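Local structure of endo-beta-1,4-glucanase (cellulase B) (Bacillus halodurans, 4V2X) at residues A[122-127]-A[177-182]; A[170-175]-A[219-224]. The protein probably hydrolyses beta-glucans such as xyloglucan and mixed-linkage beta-1,3-1,4-glucans, using a family 5 catalytic module joined to Ig-like and CBM46 modules. One frame throughout, in Å; residues are numbered along the deposited sequence. Where two conformers were deposited one is given.

Interaction 1 (A[122-127]-A[177-182]); sequences YPIDPQ and EQLSNH
The flat carboxamide of Gln178 meets the backbone of Tyr122 and Ile124 with both of its polar ends. NE2 donates to Tyr122 O at 2.8 Å in a nearly straight bond; the acceptor lies almost in the amide plane of Gln178, only 2° out of it, whereas seen from the peptide the donor stands well above the carbonyl plane of Tyr122, 56° out. At the other end, Ile124 N donates to Gln178 OE1 at 2.9 Å, in the plane of the side-chain carbonyl and on a lone pair. Two bonds of opposite sense thus fix the rotation of the amide, and they bridge Pro123, which has no N-H to offer and brings its CA to 3.6 Å from Gln178 OE1. The Gln178 chain runs out extended past CG, and a chi3 of 75° then turns its oxygen and nitrogen toward the two peptide groups. NE2 also has a weak bond to Ser174 OG.

The contact belongs to the outer layer of the (beta/alpha)8 barrel: 122-127 is a loop that ends in the first residues of helix 126-141, and 177-182 lies on the neighbouring barrel helix 165-183. Asp125 is the N-cap of helix 126-141, its OD1 accepting a weak capping bond from Gln127 N.

Beside the two hydrogen bonds, Ile124 holds CG1 next to its own backbone N, which brings CG1 to 3.5 Å from Gln178 OE1. The two side chains lie alongside each other and point opposite ways, with Ile124 CD1 3.9 Å from Gln178 CB. The same methyl packs against Leu179 CD2, also at 3.9 Å. Trp112 and Leu129, the latter on helix 126-141, pack against both Ile124 and Leu179.

Interaction 2 (A[170-175]-A[219-224]); sequences VKYRSL and NTVFFE
Tyr172 reaches across to Val221 and Phe222 with CG anti to its backbone N (chi1 -178°), a torsion that carries the ring from helix 165-183 to helix 209-227. Val221 CG1 comes up at the ring edge, near its plane, and presses on CE2 of Tyr172 at 3.4 Å. Beyond it the hydroxyl OH of Tyr172 lies 3.3 Å from Phe222 CB, and this buried oxygen is satisfied by a hydrogen bond to Leu218 O. A leucine in place of Tyr172 would probably open a gap beside Val221 and Phe222 and deprive the Leu218 carbonyl of its side-chain partner. Trp176 makes edge-to-face contacts with the rings of both Tyr172 and Phe222.

The two helices are consecutive members of the helical layer around the (beta/alpha)8 barrel, before and after strand 190-193; the axes of segments 170-175 and 219-224 approach to 10.1 Å and cross at -33°. Asp216 and Asp217, which bind calcium, stand just upstream on helix 209-227.

Arg173 follows on the outer side of the contact. It was modelled in two conformers; in one, the chain bends at chi3 and NH2 rests 3.6 Å from Val221 CG2, a contact that is less certain because it holds for that conformer, while NH1 forms a salt bridge with Glu177.

Interactions 1 and 2 share helix 165-183, and their centres lie 13 Å apart. Along the chain the segments alternate: 122-127, 170-175, 177-182, 219-224. Helix 165-183 therefore packs on one neighbour through the loop that starts helix 126-141 and on the next through helix 209-227, so helices 126-141, 165-183 and 209-227 of the barrel's outer layer are joined. The contacts also touch directly: Tyr122 CE1 packs on Lys171 CD at 3.6 Å, and Ile124 CG1 on Leu175 CD2 at 3.8 Å. Interaction 2 is the more buried, lies nearer the calcium-binding aspartates and has the second subunit beside it; interaction 1 lies away from those aspartates.

Interaction 1 (A[122-127]-A[177-182])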
loop_
_atom_site.group_PDB
_atom_site.type_symbol
_atom_site.label_atom_id
_atom_site.label_comp_id
_atom_site.label_asym_id
_atom_site.label_seq_id
_atom_site.Cartn_x
_atom_site.Cartn_y
_atom_site.Cartn_z
ATOM N N TYR A 122 10.978 -15.548 -23.309
ATOM C CA TYR A 122 12.194 -15.571 -22.489
ATOM C C TYR A 122 12.618 -16.985 -22.071
ATOM O O TYR A 122 12.794 -17.262 -20.874
ATOM C CB TYR A 122 11.991 -14.705 -21.249
ATOM C CG TYR A 122 11.776 -13.252 -21.566
ATOM C CD1 TYR A 122 12.853 -12.432 -21.871
ATOM C CD2 TYR A 122 10.502 -12.692 -21.557
ATOM C CE1 TYR A 122 12.674 -11.096 -22.157
ATOM C CE2 TYR A 122 10.310 -11.350 -21.848
ATOM C CZ TYR A 122 11.400 -10.559 -22.143
ATOM O OH TYR A 122 11.239 -9.223 -22.417
ATOM N N PRO A 123 12.797 -17.885 -23.055
ATOM C CA PRO A 123 13.078 -19.273 -22.698
ATOM C C PRO A 123 14.411 -19.435 -21.977
ATOM O O PRO A 123 15.437 -18.933 -22.441
ATOM C CB PRO A 123 13.114 -19.988 -24.057
ATOM C CG PRO A 123 13.470 -18.921 -25.033
ATOM C CD PRO A 123 12.785 -17.685 -24.516
ATOM N N ILE A 124 14.388 -20.134 -20.851
ATOM C CA ILE A 124 15.605 -20.358 -20.086
ATOM C C ILE A 124 16.456 -21.375 -20.839
ATOM O O ILE A 124 15.937 -22.400 -21.291
ATOM C CB ILE A 124 15.299 -20.850 -18.658
ATOM C CG1 ILE A 124 14.560 -19.758 -17.879
ATOM C CG2 ILE A 124 16.590 -21.237 -17.942
ATOM C CD1 ILE A 124 13.932 -20.233 -16.587
ATOM N N ASP A 125 17.746 -21.073 -20.996
ATOM C CA ASP A 125 18.697 -22.019 -21.581
ATOM C C ASP A 125 18.584 -23.347 -20.837
ATOM O O ASP A 125 18.863 -23.405 -19.642
ATOM C CB ASP A 125 20.136 -21.488 -21.489
ATOM C CG ASP A 125 21.184 -22.523 -21.939
ATOM O OD1 ASP A 125 20.882 -23.368 -22.803
ATOM O OD2 ASP A 125 22.315 -22.505 -21.415
ATOM N N PRO A 126 18.182 -24.423 -21.538
ATOM C CA PRO A 126 18.006 -25.711 -20.844
ATOM C C PRO A 126 19.290 -26.292 -20.256
ATOM O O PRO A 126 19.243 -27.041 -19.279
ATOM C CB PRO A 126 17.460 -26.650 -21.935
ATOM C CG PRO A 126 17.207 -25.830 -23.131
ATOM C CD PRO A 126 17.807 -24.478 -22.966
ATOM N N GLN A 127 20.428 -25.966 -20.856
ATOM C CA GLN A 127 21.710 -26.485 -20.399
ATOM C C GLN A 127 22.077 -25.846 -19.070
ATOM O O GLN A 127 22.497 -26.514 -18.125
ATOM C CB GLN A 127 22.799 -26.218 -21.442
ATOM C CG GLN A 127 22.832 -27.230 -22.581
ATOM C CD GLN A 127 21.619 -27.178 -23.494
ATOM O OE1 GLN A 127 21.462 -26.251 -24.287
ATOM N NE2 GLN A 127 20.763 -28.190 -23.401
ATOM N N GLU A 177 6.921 -18.698 -14.222
ATOM C CA GLU A 177 6.120 -19.757 -14.841
ATOM C C GLU A 177 7.000 -20.955 -15.214
ATOM O O GLU A 177 6.669 -22.096 -14.890
ATOM C CB GLU A 177 5.362 -19.226 -16.066
ATOM C CG GLU A 177 4.114 -18.439 -15.698
ATOM C CD GLU A 177 3.399 -17.838 -16.892
ATOM O OE1 GLU A 177 3.917 -17.936 -18.025
ATOM O OE2 GLU A 177 2.313 -17.257 -16.690
ATOM N N GLN A 178 8.134 -20.687 -15.855
ATOM C CA GLN A 178 9.066 -21.744 -16.265
ATOM C C GLN A 178 9.688 -22.488 -15.094
ATOM O O GLN A 178 9.756 -23.715 -15.109
ATOM C CB GLN A 178 10.195 -21.174 -17.124
ATOM C CG GLN A 178 9.763 -20.746 -18.518
ATOM C CD GLN A 178 10.904 -20.120 -19.294
ATOM O OE1 GLN A 178 11.801 -20.817 -19.752
ATOM N NE2 GLN A 178 10.888 -18.803 -19.429
ATOM N N LEU A 179 10.174 -21.750 -14.098
ATOM C CA LEU A 179 10.796 -22.380 -12.940
ATOM C C LEU A 179 9.790 -23.168 -12.121
ATOM O O LEU A 179 10.079 -24.286 -11.701
ATOM C CB LEU A 179 11.479 -21.342 -12.049
ATOM C CG LEU A 179 12.687 -20.656 -12.680
ATOM C CD1 LEU A 179 13.150 -19.501 -11.796
ATOM C CD2 LEU A 179 13.809 -21.650 -12.920
ATOM N N SER A 180 8.619 -22.578 -11.881
ATOM C CA SER A 180 7.589 -23.248 -11.096
ATOM C C SER A 180 7.175 -24.544 -11.783
ATOM O O SER A 180 7.023 -25.565 -11.121
ATOM C CB SER A 180 6.387 -22.330 -10.824
ATOM O OG SER A 180 5.621 -22.073 -11.986
ATOM N N ASN A 181 7.033 -24.514 -13.105
ATOM C CA ASN A 181 6.695 -25.729 -13.856
ATOM C C ASN A 181 7.807 -26.771 -13.802
ATOM O O ASN A 181 7.546 -27.943 -13.510
ATOM C CB ASN A 181 6.373 -25.408 -15.310
ATOM C CG ASN A 181 6.006 -26.649 -16.103
ATOM O OD1 ASN A 181 6.776 -27.108 -16.940
ATOM N ND2 ASN A 181 4.845 -27.214 -15.815
ATOM N N HIS A 182 9.041 -26.343 -14.070
ATOM C CA HIS A 182 10.201 -27.239 -14.045
ATOM C C HIS A 182 10.338 -27.965 -12.709
ATOM O O HIS A 182 10.566 -29.173 -12.677
ATOM C CB HIS A 182 11.497 -26.469 -14.344
ATOM C CG HIS A 182 12.711 -27.342 -14.445
ATOM N ND1 HIS A 182 13.042 -28.029 -15.593
ATOM C CD2 HIS A 182 13.670 -27.648 -13.537
ATOM C CE1 HIS A 182 14.152 -28.716 -15.391
ATOM N NE2 HIS A 182 14.552 -28.504 -14.150
#

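Interaction 2 (A[170-175]-A[219-224])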
loop_
_atom_site.group_PDB
_atom_site.type_symbol
_atom_site.label_atom_id
_atom_site.label_comp_id
_atom_site.label_asym_id
_atom_site.label_seq_id
_atom_site.Cartn_x
_atom_site.Cartn_y
_atom_site.Cartn_z
ATOM N N VAL A 170 5.918 -9.036 -17.734
ATOM C CA VAL A 170 5.916 -10.117 -18.728
ATOM C C VAL A 170 7.137 -11.034 -18.571
ATOM O O VAL A 170 7.007 -12.252 -18.561
ATOM C CB VAL A 170 5.858 -9.561 -20.174
ATOM C CG1 VAL A 170 6.211 -10.634 -21.194
ATOM C CG2 VAL A 170 4.475 -8.988 -20.469
ATOM N N LYS A 171 8.313 -10.435 -18.448
ATOM C CA LYS A 171 9.561 -11.185 -18.296
ATOM C C LYS A 171 9.625 -11.956 -16.972
ATOM O O LYS A 171 9.978 -13.136 -16.943
ATOM C CB LYS A 171 10.735 -10.214 -18.397
ATOM C CG LYS A 171 12.095 -10.879 -18.507
ATOM C CD LYS A 171 13.153 -9.851 -18.849
ATOM C CE LYS A 171 14.552 -10.440 -18.806
ATOM N NZ LYS A 171 15.552 -9.459 -19.277
ATOM N N TYR A 172 9.272 -11.275 -15.885
ATOM C CA TYR A 172 9.234 -11.868 -14.545
ATOM C C TYR A 172 8.245 -13.032 -14.487
ATOM O O TYR A 172 8.580 -14.111 -13.999
ATOM C CB TYR A 172 8.853 -10.780 -13.546
ATOM C CG TYR A 172 8.798 -11.152 -12.087
ATOM C CD1 TYR A 172 9.950 -11.188 -11.306
ATOM C CD2 TYR A 172 7.579 -11.384 -11.461
ATOM C CE1 TYR A 172 9.894 -11.483 -9.950
ATOM C CE2 TYR A 172 7.516 -11.679 -10.109
ATOM C CZ TYR A 172 8.669 -11.727 -9.361
ATOM O OH TYR A 172 8.567 -12.013 -8.022
ATOM N N ARG A 173 7.034 -12.809 -14.999
ATOM C CA ARG A 173 6.022 -13.860 -15.065
ATOM C C ARG A 173 6.550 -15.070 -15.830
ATOM O O ARG A 173 6.410 -16.202 -15.378
ATOM C CB ARG A 173 4.745 -13.324 -15.722
ATOM C CG ARG A 173 3.719 -14.378 -16.105
ATOM C CD ARG A 173 2.426 -13.726 -16.570
ATOM N NE ARG A 173 1.573 -13.358 -15.447
ATOM C CZ ARG A 173 0.805 -14.224 -14.794
ATOM N NH1 ARG A 173 0.792 -15.497 -15.158
ATOM N NH2 ARG A 173 0.057 -13.819 -13.777
ATOM N N SER A 174 7.158 -14.824 -16.985
ATOM C CA SER A 174 7.666 -15.920 -17.806
ATOM C C SER A 174 8.692 -16.769 -17.059
ATOM O O SER A 174 8.648 -17.997 -17.106
ATOM C CB SER A 174 8.280 -15.402 -19.102
ATOM O OG SER A 174 8.834 -16.491 -19.824
ATOM N N LEU A 175 9.614 -16.114 -16.364
ATOM C CA LEU A 175 10.661 -16.840 -15.659
ATOM C C LEU A 175 10.074 -17.688 -14.541
ATOM O O LEU A 175 10.422 -18.860 -14.411
ATOM C CB LEU A 175 11.735 -15.884 -15.124
ATOM C CG LEU A 175 12.620 -15.207 -16.173
ATOM C CD1 LEU A 175 13.658 -14.326 -15.498
ATOM C CD2 LEU A 175 13.315 -16.208 -17.079
ATOM N N ASN A 219 5.885 -9.678 -5.600
ATOM C CA ASN A 219 5.690 -10.746 -4.634
ATOM C C ASN A 219 4.365 -11.473 -4.851
ATOM O O ASN A 219 4.270 -12.684 -4.678
ATOM C CB ASN A 219 5.772 -10.205 -3.202
ATOM C CG ASN A 219 7.206 -9.969 -2.741
ATOM O OD1 ASN A 219 8.135 -10.611 -3.224
ATOM N ND2 ASN A 219 7.384 -9.061 -1.785
ATOM N N THR A 220 3.348 -10.712 -5.234
ATOM C CA THR A 220 1.991 -11.235 -5.364
ATOM C C THR A 220 1.822 -12.076 -6.623
ATOM O O THR A 220 1.226 -13.153 -6.581
ATOM C CB THR A 220 0.989 -10.070 -5.360
ATOM O OG1 THR A 220 1.085 -9.399 -4.105
ATOM C CG2 THR A 220 -0.454 -10.553 -5.567
ATOM N N VAL A 221 2.343 -11.588 -7.742
ATOM C CA VAL A 221 2.267 -12.346 -8.982
ATOM C C VAL A 221 3.086 -13.643 -8.892
ATOM O O VAL A 221 2.701 -14.672 -9.429
ATOM C CB VAL A 221 2.665 -11.498 -10.210
ATOM C CG1 VAL A 221 4.127 -11.085 -10.165
ATOM C CG2 VAL A 221 2.337 -12.257 -11.494
ATOM N N PHE A 222 4.220 -13.579 -8.203
ATOM C CA PHE A 222 5.039 -14.758 -7.939
ATOM C C PHE A 222 4.222 -15.793 -7.166
ATOM O O PHE A 222 4.154 -16.960 -7.555
ATOM C CB PHE A 222 6.306 -14.300 -7.195
ATOM C CG PHE A 222 7.010 -15.365 -6.410
ATOM C CD1 PHE A 222 7.856 -16.264 -7.033
ATOM C CD2 PHE A 222 6.889 -15.412 -5.028
ATOM C CE1 PHE A 222 8.542 -17.220 -6.299
ATOM C CE2 PHE A 222 7.565 -16.365 -4.290
ATOM C CZ PHE A 222 8.398 -17.270 -4.929
ATOM N N PHE A 223 3.566 -15.346 -6.103
ATOM C CA PHE A 223 2.694 -16.211 -5.309
ATOM C C PHE A 223 1.617 -16.863 -6.183
ATOM O O PHE A 223 1.451 -18.089 -6.165
ATOM C CB PHE A 223 2.064 -15.403 -4.176
ATOM C CG PHE A 223 1.021 -16.144 -3.395
ATOM C CD1 PHE A 223 1.371 -16.885 -2.277
ATOM C CD2 PHE A 223 -0.319 -16.070 -3.763
ATOM C CE1 PHE A 223 0.409 -17.555 -1.548
ATOM C CE2 PHE A 223 -1.287 -16.741 -3.033
ATOM C CZ PHE A 223 -0.924 -17.482 -1.929
ATOM N N GLU A 224 0.912 -16.038 -6.953
ATOM C CA GLU A 224 -0.186 -16.514 -7.811
ATOM C C GLU A 224 0.287 -17.572 -8.809
ATOM O O GLU A 224 -0.344 -18.618 -8.966
ATOM C CB GLU A 224 -0.822 -15.346 -8.565
ATOM C CG GLU A 224 -1.745 -14.478 -7.726
ATOM C CD GLU A 224 -2.312 -13.306 -8.510
ATOM O OE1 GLU A 224 -1.544 -12.375 -8.845
ATOM O OE2 GLU A 224 -3.523 -13.317 -8.807
#